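Local coordinates for protein amino Transferase (Eubacterium rectale, PDB 3ELE) that probably transfers amino groups between amino acids and keto acids with bound pyridoxal-5'-phosphate, as a member of the class I and II aminotransferase family, at residues F22-G25 against K26-A30. Sequence-based numbering, arbitrary orientation.
Sequences FEYG and KKRAA
Gly25 O accepts a hydrogen bond from Ala29 N at 2.8 Å, an i to i+4 bond of the alpha-helix 17-32, an N-terminal surface helix of this fold-type I PLP enzyme. Tyr24 O takes the next such bond, from Arg28 N at 2.9 Å. Lys27 N repeats the pattern with Glu23 O, whereas the link from Lys26 N to Phe22 O is weak. On one flank Arg28 runs alongside Tyr24, the two side chains extending in the same direction. With chi1 of Tyr24 at 173°, its CG is anti to the backbone N and the ring runs beside the next helical turn, where Arg28 CG sits over one face in a CH-pi contact, 3.8 Å from the ring centroid. The guanidinium, 19° from the ring plane, reaches past the phenol, and its NE forms a salt bridge with Asp356. Lys353 adds a cation-pi contact to the ring. With an alanine at Tyr24, Arg28 CG would probably lose the face it packs on and Lys353 its aromatic partner, leaving the arginine's aliphatic part freer to turn. On another flank, Lys26 lies beside Glu23 in a salt bridge: NZ stands 3.2 Å from Glu23 OE1 and makes a weak, 3.5 Å hydrogen bond to OE2.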
ATOM      1  N   PHE A  22       1.597 -23.656 -10.006  1.00 44.27           N
ATOM      2  CA  PHE A  22       2.977 -23.482  -9.501  1.00 45.69           C
ATOM      3  C   PHE A  22       3.322 -24.452  -8.352  1.00 46.00           C
ATOM      4  O   PHE A  22       4.386 -25.089  -8.380  1.00 46.09           O
ATOM      5  CB  PHE A  22       3.264 -22.034  -9.075  1.00 47.05           C
ATOM      6  CG  PHE A  22       4.617 -21.862  -8.441  1.00 50.08           C
ATOM      7  CD1 PHE A  22       5.767 -21.869  -9.231  1.00 52.32           C
ATOM      8  CD2 PHE A  22       4.754 -21.761  -7.045  1.00 54.07           C
ATOM      9  CE1 PHE A  22       7.052 -21.741  -8.651  1.00 54.30           C
ATOM     10  CE2 PHE A  22       6.027 -21.632  -6.448  1.00 54.85           C
ATOM     11  CZ  PHE A  22       7.182 -21.626  -7.258  1.00 53.65           C
ATOM     12  N   GLU A  23       2.438 -24.538  -7.354  1.00 45.72           N
ATOM     13  CA  GLU A  23       2.609 -25.463  -6.210  1.00 45.11           C
ATOM     14  C   GLU A  23       2.517 -26.925  -6.647  1.00 44.05           C
ATOM     15  O   GLU A  23       3.241 -27.771  -6.112  1.00 44.41           O
ATOM     16  CB  GLU A  23       1.586 -25.179  -5.099  1.00 46.15           C
ATOM     17  CG  GLU A  23       1.705 -23.781  -4.465  1.00 51.93           C
ATOM     18  CD  GLU A  23       3.021 -23.548  -3.727  1.00 60.77           C
ATOM     19  OE1 GLU A  23       3.458 -24.455  -2.963  1.00 62.69           O
ATOM     20  OE2 GLU A  23       3.610 -22.451  -3.903  1.00 62.66           O
ATOM     21  N   TYR A  24       1.625 -27.227  -7.601  1.00 42.33           N
ATOM     22  CA  TYR A  24       1.560 -28.570  -8.214  1.00 41.52           C
ATOM     23  C   TYR A  24       2.922 -28.992  -8.806  1.00 41.66           C
ATOM     24  O   TYR A  24       3.332 -30.150  -8.649  1.00 41.87           O
ATOM     25  CB  TYR A  24       0.451 -28.640  -9.279  1.00 41.23           C
ATOM     26  CG  TYR A  24       0.413 -29.920 -10.081  1.00 37.31           C
ATOM     27  CD1 TYR A  24      -0.183 -31.067  -9.562  1.00 36.48           C
ATOM     28  CD2 TYR A  24       0.962 -29.982 -11.374  1.00 39.56           C
ATOM     29  CE1 TYR A  24      -0.227 -32.259 -10.294  1.00 37.87           C
ATOM     30  CE2 TYR A  24       0.929 -31.172 -12.121  1.00 37.46           C
ATOM     31  CZ  TYR A  24       0.332 -32.308 -11.576  1.00 36.86           C
ATOM     32  OH  TYR A  24       0.273 -33.481 -12.280  1.00 35.05           O
ATOM     33  N   GLY A  25       3.616 -28.060  -9.469  1.00 41.77           N
ATOM     34  CA  GLY A  25       4.955 -28.327 -10.032  1.00 42.71           C
ATOM     35  C   GLY A  25       6.018 -28.684  -8.992  1.00 42.69           C
ATOM     36  O   GLY A  25       6.885 -29.525  -9.255  1.00 42.54           O
ATOM     37  N   LYS A  26       5.959 -28.034  -7.825  1.00 43.87           N
ATOM     38  CA  LYS A  26       6.866 -28.340  -6.706  1.00 45.15           C
ATOM     39  C   LYS A  26       6.618 -29.748  -6.173  1.00 44.85           C
ATOM     40  O   LYS A  26       7.580 -30.457  -5.860  1.00 44.02           O
ATOM     41  CB  LYS A  26       6.754 -27.318  -5.573  1.00 45.16           C
ATOM     42  CG  LYS A  26       7.191 -25.913  -5.971  1.00 46.99           C
ATOM     43  CD  LYS A  26       7.523 -25.037  -4.757  1.00 47.40           C
ATOM     44  CE  LYS A  26       6.313 -24.802  -3.869  1.00 53.61           C
ATOM     45  NZ  LYS A  26       6.548 -23.883  -2.700  1.00 55.51           N
ATOM     46  N   LYS A  27       5.339 -30.139  -6.089  1.00 45.03           N
ATOM     47  CA  LYS A  27       4.932 -31.499  -5.680  1.00 46.00           C
ATOM     48  C   LYS A  27       5.401 -32.524  -6.709  1.00 44.67           C
ATOM     49  O   LYS A  27       5.857 -33.604  -6.344  1.00 44.40           O
ATOM     50  CB  LYS A  27       3.407 -31.596  -5.448  1.00 46.16           C
ATOM     51  CG  LYS A  27       2.930 -30.786  -4.238  1.00 50.02           C
ATOM     52  CD  LYS A  27       1.405 -30.862  -3.959  1.00 49.15           C
ATOM     53  CE  LYS A  27       0.587 -30.138  -5.021  1.00 56.44           C
ATOM     54  NZ  LYS A  27      -0.857 -29.941  -4.678  1.00 58.66           N
ATOM     55  N   ARG A  28       5.294 -32.171  -7.991  1.00 44.02           N
ATOM     56  CA  ARG A  28       5.791 -33.006  -9.093  1.00 42.89           C
ATOM     57  C   ARG A  28       7.330 -33.105  -9.115  1.00 42.93           C
ATOM     58  O   ARG A  28       7.871 -34.160  -9.456  1.00 42.68           O
ATOM     59  CB  ARG A  28       5.258 -32.513 -10.453  1.00 42.73           C
ATOM     60  CG  ARG A  28       3.770 -32.807 -10.737  1.00 42.21           C
ATOM     61  CD  ARG A  28       3.379 -34.290 -10.687  1.00 41.90           C
ATOM     62  NE  ARG A  28       4.081 -35.096 -11.680  1.00 40.17           N
ATOM     63  CZ  ARG A  28       4.105 -36.424 -11.729  1.00 41.39           C
ATOM     64  NH1 ARG A  28       3.522 -37.187 -10.806  1.00 44.75           N
ATOM     65  NH2 ARG A  28       4.771 -37.004 -12.713  1.00 43.05           N
ATOM     66  N   ALA A  29       8.015 -32.012  -8.756  1.00 42.32           N
ATOM     67  CA  ALA A  29       9.474 -31.981  -8.648  1.00 40.33           C
ATOM     68  C   ALA A  29       9.955 -33.021  -7.634  1.00 40.79           C
ATOM     69  O   ALA A  29      10.956 -33.693  -7.876  1.00 39.31           O
ATOM     70  CB  ALA A  29       9.974 -30.583  -8.253  1.00 38.91           C
ATOM     71  N   ALA A  30       9.238 -33.144  -6.514  1.00 41.40           N
ATOM     72  CA  ALA A  30       9.536 -34.155  -5.489  1.00 42.13           C
ATOM     73  C   ALA A  30       9.443 -35.593  -6.008  1.00 42.15           C
ATOM     74  O   ALA A  30      10.199 -36.458  -5.564  1.00 43.76           O
ATOM     75  CB  ALA A  30       8.598 -33.976  -4.262  1.00 43.16           C
TER